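Local coordinates for putative cell adhesion protein (Parabacteroides distasonis, PDB 3LIU), which is a putative fimbrillin of the FimA/Mfa1 family and probably serves as a building subunit of a bacterial pilus involved in cell adhesion, at residues T65-S68 against D69-D73; T135-A138 against N139-N142. All blocks are in the same frame, centred on the assembly; numbering follows the deposited sequence. Where two conformers were deposited one is given.

Contact 1. Residues T65-S68 against D69-D73; sequences TPNS and DGTKD
N67, just beyond the strand, donates through ND2 to D73 OD2 at 2.6 Å, on the syn lone pair. The carboxylate stands almost upright to the amide plane, 85° apart. The backbone N of T65 reaches D73 O over 2.9 Å, nearly straight at the hydrogen. D73 N returns a bond to T65 O and completes the hydrogen-bonded antiparallel pair. T65 has two conformers. In one of them a chi1 of 53° brings OG1 beside the backbone N, 3.0 Å from D73 O and above the carbonyl plane, so this second bond to D73 O is doubtful. On the face that carries P66 and K72, K72 CE packs against P66 CB, and the lysine's NZ bonds to V43 O. At the bend, D69 OD1 takes two donors of T71, its backbone N at 3.0 Å and its OG1. The first of these makes an Asx turn. G70 N bonds to N67 O at 3.1 Å. The whole is a beta hairpin joining strands 57-66 and 71-80, closed at its exposed end by a type I turn from N67 to G70.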
ATOM      1  N   THR A  65      -7.728  21.452  -8.452  1.00 23.05           N
ATOM      2  CA  THR A  65      -7.234  22.504  -9.336  0.50 23.65           C
ATOM      3  C   THR A  65      -5.749  22.773  -9.036  1.00 24.55           C
ATOM      4  O   THR A  65      -5.327  22.895  -7.888  1.00 23.21           O
ATOM      5  CB  THR A  65      -8.075  23.793  -9.251  0.50 24.93           C
ATOM      6  OG1 THR A  65      -8.179  24.210  -7.893  0.50 28.01           O
ATOM      7  CG2 THR A  65      -9.495  23.566  -9.817  0.50 22.56           C
ATOM      8  N   PRO A  66      -4.924  22.835 -10.101  1.00 25.43           N
ATOM      9  CA  PRO A  66      -3.494  23.033  -9.878  1.00 24.89           C
ATOM     10  C   PRO A  66      -3.151  24.453  -9.505  1.00 24.12           C
ATOM     11  O   PRO A  66      -3.809  25.389  -9.914  1.00 22.66           O
ATOM     12  CB  PRO A  66      -2.878  22.684 -11.234  1.00 26.13           C
ATOM     13  CG  PRO A  66      -3.932  23.036 -12.187  1.00 26.52           C
ATOM     14  CD  PRO A  66      -5.219  22.637 -11.529  1.00 23.85           C
ATOM     15  N   ASN A  67      -2.122  24.601  -8.703  1.00 26.46           N
ATOM     16  CA  ASN A  67      -1.727  25.907  -8.235  1.00 30.65           C
ATOM     17  C   ASN A  67      -0.222  26.106  -8.468  1.00 33.75           C
ATOM     18  O   ASN A  67       0.558  25.141  -8.466  1.00 35.21           O
ATOM     19  CB  ASN A  67      -2.119  26.045  -6.764  1.00 30.71           C
ATOM     20  CG  ASN A  67      -2.313  27.458  -6.361  1.00 31.07           C
ATOM     21  OD1 ASN A  67      -1.398  28.267  -6.481  1.00 31.44           O
ATOM     22  ND2 ASN A  67      -3.512  27.785  -5.883  1.00 32.17           N
ATOM     23  N   SER A  68       0.165  27.360  -8.701  1.00 38.38           N
ATOM     24  CA  SER A  68       1.543  27.735  -9.074  1.00 39.92           C
ATOM     25  C   SER A  68       2.564  27.330  -8.021  1.00 41.24           C
ATOM     26  O   SER A  68       3.711  27.015  -8.349  1.00 44.40           O
ATOM     27  CB  SER A  68       1.653  29.252  -9.275  1.00 40.07           C
ATOM     28  OG  SER A  68       0.463  29.792  -9.829  1.00 44.00           O
ATOM     29  N   ASP A  69       2.153  27.367  -6.757  1.00 39.18           N
ATOM     30  CA  ASP A  69       3.041  27.029  -5.653  1.00 38.03           C
ATOM     31  C   ASP A  69       3.167  25.517  -5.382  1.00 36.31           C
ATOM     32  O   ASP A  69       3.644  25.124  -4.325  1.00 35.53           O
ATOM     33  CB  ASP A  69       2.579  27.771  -4.388  1.00 38.61           C
ATOM     34  CG  ASP A  69       1.153  27.409  -3.965  1.00 40.25           C
ATOM     35  OD1 ASP A  69       0.597  26.442  -4.531  1.00 39.11           O
ATOM     36  OD2 ASP A  69       0.600  28.088  -3.064  1.00 28.47           O
ATOM     37  N   GLY A  70       2.743  24.669  -6.318  1.00 35.47           N
ATOM     38  CA  GLY A  70       2.741  23.219  -6.072  1.00 36.15           C
ATOM     39  C   GLY A  70       1.720  22.686  -5.048  1.00 33.72           C
ATOM     40  O   GLY A  70       1.883  21.578  -4.518  1.00 39.63           O
ATOM     41  N   THR A  71       0.692  23.462  -4.750  1.00 28.05           N
ATOM     42  CA  THR A  71      -0.453  22.964  -3.973  1.00 24.74           C
ATOM     43  C   THR A  71      -1.601  22.738  -4.949  1.00 24.64           C
ATOM     44  O   THR A  71      -1.569  23.232  -6.088  1.00 24.65           O
ATOM     45  CB  THR A  71      -0.920  23.974  -2.913  1.00 23.79           C
ATOM     46  OG1 THR A  71      -1.378  25.187  -3.543  1.00 23.33           O
ATOM     47  CG2 THR A  71       0.194  24.296  -1.976  1.00 18.58           C
ATOM     48  N   LYS A  72      -2.607  21.979  -4.523  1.00 21.41           N
ATOM     49  CA  LYS A  72      -3.835  21.872  -5.303  1.00 18.85           C
ATOM     50  C   LYS A  72      -5.000  22.211  -4.416  1.00 19.00           C
ATOM     51  O   LYS A  72      -4.930  21.985  -3.215  1.00 16.51           O
ATOM     52  CB  LYS A  72      -3.986  20.470  -5.855  1.00 20.07           C
ATOM     53  CG  LYS A  72      -2.841  20.059  -6.764  1.00 25.17           C
ATOM     54  CD  LYS A  72      -3.228  18.885  -7.596  1.00 22.75           C
ATOM     55  CE  LYS A  72      -3.042  19.170  -9.050  1.00 25.70           C
ATOM     56  NZ  LYS A  72      -3.521  18.006  -9.835  1.00 24.27           N
ATOM     57  N   ASP A  73      -6.064  22.749  -5.015  1.00 17.69           N
ATOM     58  CA  ASP A  73      -7.201  23.312  -4.276  1.00 18.69           C
ATOM     59  C   ASP A  73      -8.487  22.603  -4.652  1.00 19.29           C
ATOM     60  O   ASP A  73      -8.618  22.086  -5.775  1.00 15.98           O
ATOM     61  CB  ASP A  73      -7.350  24.821  -4.633  1.00 18.97           C
ATOM     62  CG  ASP A  73      -6.091  25.627  -4.277  1.00 25.24           C
ATOM     63  OD1 ASP A  73      -5.516  25.365  -3.191  1.00 25.88           O
ATOM     64  OD2 ASP A  73      -5.635  26.469  -5.084  1.00 23.68           O
TER

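Contact 2. Residues T135-A138 against N139-N142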
ATOM      1  N   THR A 135     -13.068  25.277  13.423  1.00 16.48           N
ATOM      2  CA  THR A 135     -14.331  26.000  13.644  1.00 18.36           C
ATOM      3  C   THR A 135     -14.632  26.867  12.432  1.00 18.55           C
ATOM      4  O   THR A 135     -13.894  27.801  12.113  1.00 17.24           O
ATOM      5  CB  THR A 135     -14.305  26.805  14.943  1.00 19.66           C
ATOM      6  OG1 THR A 135     -14.038  25.894  16.006  1.00 19.17           O
ATOM      7  CG2 THR A 135     -15.665  27.545  15.197  1.00 17.54           C
ATOM      8  N   LEU A 136     -15.702  26.507  11.734  1.00 20.03           N
ATOM      9  CA  LEU A 136     -16.119  27.221  10.530  1.00 18.46           C
ATOM     10  C   LEU A 136     -16.952  28.428  10.946  1.00 18.87           C
ATOM     11  O   LEU A 136     -17.882  28.304  11.728  1.00 18.70           O
ATOM     12  CB  LEU A 136     -16.904  26.277   9.584  1.00 18.20           C
ATOM     13  CG  LEU A 136     -16.153  25.011   9.097  1.00 17.11           C
ATOM     14  CD1 LEU A 136     -17.083  23.929   8.496  1.00 14.42           C
ATOM     15  CD2 LEU A 136     -15.032  25.358   8.118  1.00 12.09           C
ATOM     16  N   VAL A 137     -16.606  29.596  10.417  1.00 21.09           N
ATOM     17  CA  VAL A 137     -17.284  30.853  10.743  1.00 20.82           C
ATOM     18  C   VAL A 137     -18.428  31.061   9.766  1.00 19.81           C
ATOM     19  O   VAL A 137     -18.295  30.831   8.558  1.00 18.71           O
ATOM     20  CB  VAL A 137     -16.292  32.028  10.696  1.00 20.84           C
ATOM     21  CG1 VAL A 137     -17.002  33.368  10.878  1.00 20.55           C
ATOM     22  CG2 VAL A 137     -15.255  31.834  11.766  1.00 21.00           C
ATOM     23  N   ALA A 138     -19.567  31.456  10.306  1.00 22.57           N
ATOM     24  CA  ALA A 138     -20.784  31.638   9.498  1.00 24.48           C
ATOM     25  C   ALA A 138     -20.655  32.810   8.527  1.00 22.69           C
ATOM     26  O   ALA A 138     -19.922  33.770   8.782  1.00 21.36           O
ATOM     27  CB  ALA A 138     -22.008  31.820  10.397  1.00 24.63           C
ATOM     28  N   ASN A 139     -21.335  32.679   7.386  1.00 22.60           N
ATOM     29  CA  ASN A 139     -21.471  33.765   6.422  1.00 22.74           C
ATOM     30  C   ASN A 139     -20.151  34.301   5.935  1.00 23.43           C
ATOM     31  O   ASN A 139     -19.971  35.497   5.858  1.00 22.82           O
ATOM     32  CB  ASN A 139     -22.293  34.900   7.039  1.00 23.97           C
ATOM     33  CG  ASN A 139     -23.647  34.428   7.502  1.00 26.90           C
ATOM     34  OD1 ASN A 139     -24.308  33.651   6.813  1.00 37.33           O
ATOM     35  ND2 ASN A 139     -24.058  34.860   8.678  1.00 35.46           N
ATOM     36  N   THR A 140     -19.226  33.409   5.603  1.00 23.75           N
ATOM     37  CA  THR A 140     -17.932  33.830   5.095  1.00 22.00           C
ATOM     38  C   THR A 140     -17.215  32.663   4.460  1.00 20.36           C
ATOM     39  O   THR A 140     -17.574  31.518   4.702  1.00 19.31           O
ATOM     40  CB  THR A 140     -17.032  34.413   6.211  1.00 22.30           C
ATOM     41  OG1 THR A 140     -15.918  35.051   5.594  1.00 27.16           O
ATOM     42  CG2 THR A 140     -16.516  33.350   7.153  1.00 21.83           C
ATOM     43  N   THR A 141     -16.187  32.957   3.670  1.00 20.07           N
ATOM     44  CA  THR A 141     -15.347  31.921   3.110  1.00 19.49           C
ATOM     45  C   THR A 141     -14.295  31.407   4.133  1.00 19.59           C
ATOM     46  O   THR A 141     -13.416  32.156   4.568  1.00 19.91           O
ATOM     47  CB  THR A 141     -14.684  32.373   1.786  1.00 21.05           C
ATOM     48  OG1 THR A 141     -15.703  32.670   0.823  1.00 23.96           O
ATOM     49  CG2 THR A 141     -13.781  31.250   1.221  1.00 15.62           C
ATOM     50  N   ASN A 142     -14.407  30.138   4.526  1.00 15.78           N
ATOM     51  CA  ASN A 142     -13.400  29.518   5.385  1.00 16.03           C
ATOM     52  C   ASN A 142     -12.357  28.805   4.539  1.00 15.69           C
ATOM     53  O   ASN A 142     -12.703  28.030   3.638  1.00 14.06           O
ATOM     54  CB  ASN A 142     -14.008  28.512   6.353  1.00 17.79           C
ATOM     55  CG  ASN A 142     -14.907  29.163   7.363  1.00 16.66           C
ATOM     56  OD1 ASN A 142     -14.461  29.554   8.448  1.00 15.82           O
ATOM     57  ND2 ASN A 142     -16.174  29.284   7.024  1.00 11.56           N
TER
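N142 reaches back over the turn to the backbone of V137, and its side chain can be followed atom by atom. CB lies 3.8 Å from L136 CD2, a nonpolar contact at the base of the side chain. The first torsion (chi1 -66°) turns the amide back toward V137. On the way CG too touches L136 CD2. Beyond CG the amide divides its two ends between the N-H and the C=O of a single residue. OD1 accepts from V137 N at 2.9 Å. The bond is almost straight at the hydrogen, 176°, though the donor is tilted 24° from the plane of the amide carbonyl. ND2 donates to V137 O at 3.0 Å, and this oxygen is met on a lone pair and lies close to the amide plane of N142. The two bonds together fix the rotation of the amide. ND2 also bonds to Q18 O on strand 16-24, so the buried amide nitrogen has two acceptors. This pairing of a side-chain amide with a backbone N-H and C=O spans the connection between strands 127-136 and 141-144 in the FimA-family region of the chain. The backbone of N142 also bonds to Q18, within the parallel pairing of strands 16-24 and 141-144. L136 is buried and packs further on W56 and L19. Nearer the bend, T140 CG2 comes within 3.4 Å of V137 O and 3.8 Å of V137 CG1. The T140 methyl therefore meets both the backbone and the side chain of V137. N139 turns the chain, with phi and psi both positive.

How the contacts relate
Contact 1 lies wholly at the surface, while contact 2 is partly buried, with L136 and N142 enclosed. Both are local turns within the same FimA-family region, and contact 1 comes first along the chain. Their centres are 22 Å apart and their nearest atoms about 10 Å, so they do not touch. Strand 16-24 links them: it pairs antiparallel with strand 71-80 of contact 1 and parallel with strand 141-144 of contact 2. The chemistry differs accordingly. Residues 65-73 form a true hairpin, with paired strands and charged and hydroxyl side chains. Residues 135-142 have no beta bridge between their segments, and one asparagine amide joins the two instead.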